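Local atomic coordinates of D-psicose 3-epimerase (Agrobacterium tumefaciens, PDB entry 2HK0), a protein that catalyses the reversible epimerisation at C3 of unphosphorylated ketohexoses, interconverting D-psicose and D-fructose in a reaction in which a metal plays a pivotal role. Residues I42-A56 with S74-I86. Sequence-based numbering, arbitrary orientation.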
loop_
_atom_site.group_PDB
_atom_site.type_symbol
_atom_site.label_atom_id
_atom_site.label_comp_id
_atom_site.label_asym_id
_atom_site.label_seq_id
_atom_site.Cartn_x
_atom_site.Cartn_y
_atom_site.Cartn_z
ATOM N N ILE A 42 10.545 -34.771 1.102
ATOM C CA ILE A 42 10.264 -34.862 -0.323
ATOM C C ILE A 42 8.796 -35.239 -0.530
ATOM O O ILE A 42 8.035 -34.524 -1.189
ATOM C CB ILE A 42 11.134 -35.936 -1.001
ATOM C CG1 ILE A 42 12.621 -35.582 -0.874
ATOM C CG2 ILE A 42 10.729 -36.072 -2.461
ATOM C CD1 ILE A 42 13.065 -34.463 -1.756
ATOM N N GLU A 43 8.404 -36.365 0.058
ATOM C CA GLU A 43 7.041 -36.870 -0.047
ATOM C C GLU A 43 6.024 -35.952 0.625
ATOM O O GLU A 43 4.938 -35.730 0.100
ATOM C CB GLU A 43 6.953 -38.260 0.594
ATOM C CG GLU A 43 5.572 -38.885 0.469
ATOM C CD GLU A 43 5.377 -40.092 1.381
ATOM O OE1 GLU A 43 6.275 -40.961 1.418
ATOM O OE2 GLU A 43 4.317 -40.168 2.048
ATOM N N LYS A 44 6.368 -35.424 1.794
ATOM C CA LYS A 44 5.455 -34.553 2.523
ATOM C C LYS A 44 5.154 -33.276 1.744
ATOM O O LYS A 44 3.992 -32.894 1.574
ATOM C CB LYS A 44 6.063 -34.182 3.877
ATOM C CG LYS A 44 5.145 -33.397 4.800
ATOM C CD LYS A 44 5.965 -32.460 5.673
ATOM C CE LYS A 44 5.495 -32.410 7.107
ATOM N NZ LYS A 44 4.121 -31.951 7.311
ATOM N N VAL A 45 6.207 -32.602 1.288
ATOM C CA VAL A 45 6.042 -31.361 0.543
ATOM C C VAL A 45 5.272 -31.613 -0.757
ATOM O O VAL A 45 4.405 -30.822 -1.136
ATOM C CB VAL A 45 7.432 -30.719 0.266
ATOM C CG1 VAL A 45 7.305 -29.556 -0.686
ATOM C CG2 VAL A 45 8.045 -30.262 1.597
ATOM N N ALA A 46 5.562 -32.726 -1.427
ATOM C CA ALA A 46 4.849 -33.047 -2.662
ATOM C C ALA A 46 3.361 -33.224 -2.344
ATOM O O ALA A 46 2.496 -32.725 -3.066
ATOM C CB ALA A 46 5.403 -34.324 -3.281
ATOM N N LYS A 47 3.067 -33.925 -1.251
ATOM C CA LYS A 47 1.676 -34.160 -0.875
ATOM C C LYS A 47 0.937 -32.865 -0.558
ATOM O O LYS A 47 -0.276 -32.795 -0.699
ATOM C CB LYS A 47 1.593 -35.093 0.333
ATOM C CG LYS A 47 2.128 -36.500 0.102
ATOM C CD LYS A 47 1.238 -37.330 -0.808
ATOM C CE LYS A 47 1.703 -38.790 -0.810
ATOM N NZ LYS A 47 1.817 -39.331 0.587
ATOM N N LEU A 48 1.657 -31.844 -0.113
ATOM C CA LEU A 48 1.014 -30.574 0.195
ATOM C C LEU A 48 0.726 -29.790 -1.091
ATOM O O LEU A 48 0.110 -28.729 -1.059
ATOM C CB LEU A 48 1.892 -29.748 1.147
ATOM C CG LEU A 48 2.112 -30.360 2.540
ATOM C CD1 LEU A 48 3.140 -29.525 3.305
ATOM C CD2 LEU A 48 0.779 -30.426 3.305
ATOM N N GLY A 49 1.183 -30.294 -2.228
ATOM C CA GLY A 49 0.878 -29.594 -3.471
ATOM C C GLY A 49 1.966 -28.749 -4.118
ATOM O O GLY A 49 1.764 -28.204 -5.202
ATOM N N PHE A 50 3.115 -28.628 -3.471
ATOM C CA PHE A 50 4.202 -27.837 -4.044
ATOM C C PHE A 50 4.835 -28.508 -5.270
ATOM O O PHE A 50 4.899 -29.734 -5.354
ATOM C CB PHE A 50 5.285 -27.598 -2.983
ATOM C CG PHE A 50 4.854 -26.655 -1.864
ATOM C CD1 PHE A 50 5.015 -25.270 -1.996
ATOM C CD2 PHE A 50 4.296 -27.156 -0.684
ATOM C CE1 PHE A 50 4.634 -24.397 -0.969
ATOM C CE2 PHE A 50 3.910 -26.287 0.354
ATOM C CZ PHE A 50 4.084 -24.898 0.202
ATOM N N ASP A 51 5.306 -27.693 -6.211
ATOM C CA ASP A 51 5.979 -28.191 -7.407
ATOM C C ASP A 51 7.447 -28.465 -7.053
ATOM O O ASP A 51 8.108 -29.279 -7.685
ATOM C CB ASP A 51 5.992 -27.123 -8.502
ATOM C CG ASP A 51 4.602 -26.591 -8.839
ATOM O OD1 ASP A 51 3.731 -27.410 -9.185
ATOM O OD2 ASP A 51 4.396 -25.350 -8.773
ATOM N N ILE A 52 7.953 -27.755 -6.050
ATOM C CA ILE A 52 9.354 -27.844 -5.666
ATOM C C ILE A 52 9.609 -27.873 -4.162
ATOM O O ILE A 52 8.840 -27.307 -3.371
ATOM C CB ILE A 52 10.115 -26.597 -6.214
ATOM C CG1 ILE A 52 10.115 -26.603 -7.745
ATOM C CG2 ILE A 52 11.531 -26.513 -5.638
ATOM C CD1 ILE A 52 10.541 -25.279 -8.314
ATOM N N ILE A 53 10.695 -28.535 -3.771
ATOM C CA ILE A 53 11.122 -28.529 -2.376
ATOM C C ILE A 53 12.567 -28.039 -2.464
ATOM O O ILE A 53 13.349 -28.543 -3.265
ATOM C CB ILE A 53 11.068 -29.924 -1.687
ATOM C CG1 ILE A 53 11.644 -29.805 -0.270
ATOM C CG2 ILE A 53 11.852 -30.961 -2.483
ATOM C CD1 ILE A 53 11.545 -31.101 0.579
ATOM N N GLU A 54 12.898 -27.015 -1.684
ATOM C CA GLU A 54 14.251 -26.502 -1.700
ATOM C C GLU A 54 14.964 -27.089 -0.510
ATOM O O GLU A 54 14.443 -27.090 0.603
ATOM C CB GLU A 54 14.291 -24.976 -1.637
ATOM C CG GLU A 54 15.716 -24.443 -1.614
ATOM C CD GLU A 54 15.845 -23.063 -2.245
ATOM O OE1 GLU A 54 15.581 -22.944 -3.450
ATOM O OE2 GLU A 54 16.219 -22.100 -1.549
ATOM N N VAL A 55 16.178 -27.549 -0.770
ATOM C CA VAL A 55 17.018 -28.213 0.205
ATOM C C VAL A 55 18.358 -27.502 0.421
ATOM O O VAL A 55 18.747 -26.663 -0.387
ATOM C CB VAL A 55 17.247 -29.651 -0.312
ATOM C CG1 VAL A 55 18.424 -30.270 0.346
ATOM C CG2 VAL A 55 15.962 -30.479 -0.098
ATOM N N ALA A 56 19.055 -27.837 1.511
ATOM C CA ALA A 56 20.369 -27.256 1.815
ATOM C C ALA A 56 21.481 -28.150 1.246
ATOM O O ALA A 56 21.546 -29.346 1.544
ATOM C CB ALA A 56 20.548 -27.112 3.311
ATOM N N SER A 74 12.869 -40.843 -4.995
ATOM C CA SER A 74 11.722 -40.425 -4.206
ATOM C C SER A 74 11.099 -39.173 -4.833
ATOM O O SER A 74 9.879 -39.066 -4.958
ATOM C CB SER A 74 12.153 -40.114 -2.778
ATOM O OG SER A 74 11.043 -39.680 -2.020
ATOM N N ALA A 75 11.946 -38.224 -5.224
ATOM C CA ALA A 75 11.462 -36.998 -5.841
ATOM C C ALA A 75 10.758 -37.348 -7.156
ATOM O O ALA A 75 9.670 -36.849 -7.444
ATOM C CB ALA A 75 12.634 -36.028 -6.093
ATOM N N LYS A 76 11.369 -38.207 -7.960
ATOM C CA LYS A 76 10.732 -38.579 -9.222
ATOM C C LYS A 76 9.367 -39.243 -8.981
ATOM O O LYS A 76 8.380 -38.897 -9.626
ATOM C CB LYS A 76 11.621 -39.525 -10.027
ATOM C CG LYS A 76 10.987 -39.941 -11.355
ATOM C CD LYS A 76 11.889 -40.839 -12.187
ATOM C CE LYS A 76 11.160 -41.269 -13.460
ATOM N NZ LYS A 76 11.994 -42.134 -14.353
ATOM N N ASP A 77 9.311 -40.188 -8.044
ATOM C CA ASP A 77 8.062 -40.885 -7.753
ATOM C C ASP A 77 6.977 -39.964 -7.223
ATOM O O ASP A 77 5.798 -40.230 -7.408
ATOM C CB ASP A 77 8.287 -42.019 -6.745
ATOM C CG ASP A 77 9.121 -43.148 -7.314
ATOM O OD1 ASP A 77 9.079 -43.353 -8.543
ATOM O OD2 ASP A 77 9.806 -43.838 -6.529
ATOM N N ASN A 78 7.364 -38.883 -6.560
ATOM C CA ASN A 78 6.372 -37.967 -6.017
ATOM C C ASN A 78 6.125 -36.763 -6.907
ATOM O O ASN A 78 5.423 -35.827 -6.526
ATOM C CB ASN A 78 6.797 -37.533 -4.621
ATOM C CG ASN A 78 6.552 -38.616 -3.592
ATOM O OD1 ASN A 78 5.413 -38.853 -3.199
ATOM N ND2 ASN A 78 7.610 -39.293 -3.167
ATOM N N GLY A 79 6.711 -36.802 -8.099
ATOM C CA GLY A 79 6.543 -35.731 -9.061
ATOM C C GLY A 79 6.931 -34.360 -8.547
ATOM O O GLY A 79 6.249 -33.377 -8.845
ATOM N N ILE A 80 8.024 -34.277 -7.787
ATOM C CA ILE A 80 8.466 -32.991 -7.261
ATOM C C ILE A 80 9.908 -32.692 -7.696
ATOM O O ILE A 80 10.731 -33.600 -7.834
ATOM C CB ILE A 80 8.334 -32.949 -5.705
ATOM C CG1 ILE A 80 8.572 -31.526 -5.197
ATOM C CG2 ILE A 80 9.329 -33.902 -5.056
ATOM C CD1 ILE A 80 8.216 -31.351 -3.741
ATOM N N ILE A 81 10.199 -31.416 -7.918
ATOM C CA ILE A 81 11.524 -30.991 -8.358
ATOM C C ILE A 81 12.360 -30.509 -7.177
ATOM O O ILE A 81 11.831 -29.931 -6.227
ATOM C CB ILE A 81 11.404 -29.824 -9.375
ATOM C CG1 ILE A 81 10.628 -30.280 -10.614
ATOM C CG2 ILE A 81 12.778 -29.326 -9.771
ATOM C CD1 ILE A 81 10.135 -29.123 -11.471
ATOM N N LEU A 82 13.665 -30.740 -7.231
ATOM C CA LEU A 82 14.513 -30.276 -6.148
ATOM C C LEU A 82 15.320 -29.053 -6.559
ATOM O O LEU A 82 15.829 -28.963 -7.682
ATOM C CB LEU A 82 15.466 -31.378 -5.673
ATOM C CG LEU A 82 14.936 -32.307 -4.570
ATOM C CD1 LEU A 82 13.572 -32.859 -4.946
ATOM C CD2 LEU A 82 15.918 -33.428 -4.345
ATOM N N THR A 83 15.407 -28.112 -5.629
ATOM C CA THR A 83 16.176 -26.895 -5.791
ATOM C C THR A 83 17.090 -26.848 -4.553
ATOM O O THR A 83 16.774 -27.470 -3.532
ATOM C CB THR A 83 15.222 -25.693 -5.854
ATOM O OG1 THR A 83 14.789 -25.516 -7.212
ATOM C CG2 THR A 83 15.895 -24.469 -5.384
ATOM N N ALA A 84 18.222 -26.156 -4.623
ATOM C CA ALA A 84 19.093 -26.127 -3.455
ATOM C C ALA A 84 19.756 -24.809 -3.126
ATOM O O ALA A 84 20.046 -23.992 -4.015
ATOM C CB ALA A 84 20.157 -27.188 -3.571
ATOM N N GLY A 85 19.991 -24.628 -1.825
ATOM C CA GLY A 85 20.658 -23.448 -1.322
ATOM C C GLY A 85 22.068 -23.853 -0.911
ATOM O O GLY A 85 22.316 -25.015 -0.556
ATOM N N ILE A 86 23.002 -22.909 -0.982
ATOM C CA ILE A 86 24.391 -23.160 -0.597
ATOM C C ILE A 86 24.871 -22.003 0.267
ATOM O O ILE A 86 24.745 -20.835 -0.117
ATOM C CB ILE A 86 25.330 -23.262 -1.823
ATOM C CG1 ILE A 86 25.083 -24.577 -2.569
ATOM C CG2 ILE A 86 26.803 -23.188 -1.373
ATOM C CD1 ILE A 86 26.050 -24.820 -3.720
HETATM O O HOH W 1 6.375 -42.046 -1.635
HETATM O O HOH W 2 6.936 -30.572 -9.817
HETATM O O HOH W 3 18.477 -21.026 -3.192
#
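Ile80 is wedged between helix 39-47 and the start of strand 52-56 in the tightly packed part. With its CG1 anti to the backbone N (chi1 -170°), CD1 reaches in to Val45 CG1 at 3.7 Å, the two side chains crossing near a right angle, and meets Ile53 CB. The other branch, CG2, lies 3.7 Å from Ile42 CG2. Next to it Leu82 CD1 is 3.6 Å from both Ile42 CD1 and Ile53 CG2; these apolar groups pack between the helices and the sheet. Five backbone hydrogen bonds, from Ile81 N to Asp51 O, just ahead of strand 52-56, through to Gly85 N to Val55 O (2.8 Å), join the parallel strands 52-56 and 81-85, second and third of the eight-stranded TIM barrel. On the opposite sheet face, Glu54 is buried, its carboxylate hydrogen-bonded to His227 and His229. The solvent side is looser: Glu43 and Lys47 are exposed, and a water bridges Glu43 OE1 and, weakly, Asn78 ND2, while Asn78 OD1 makes only van der Waals contact with Glu43 CG. That ND2 also donates to Ser74 O (2.9 Å), which Asn78 N reaches from the opposite face of the carbonyl plane, while Lys47 NZ forms a salt bridge to Glu43 OE2 from above the carboxylate plane.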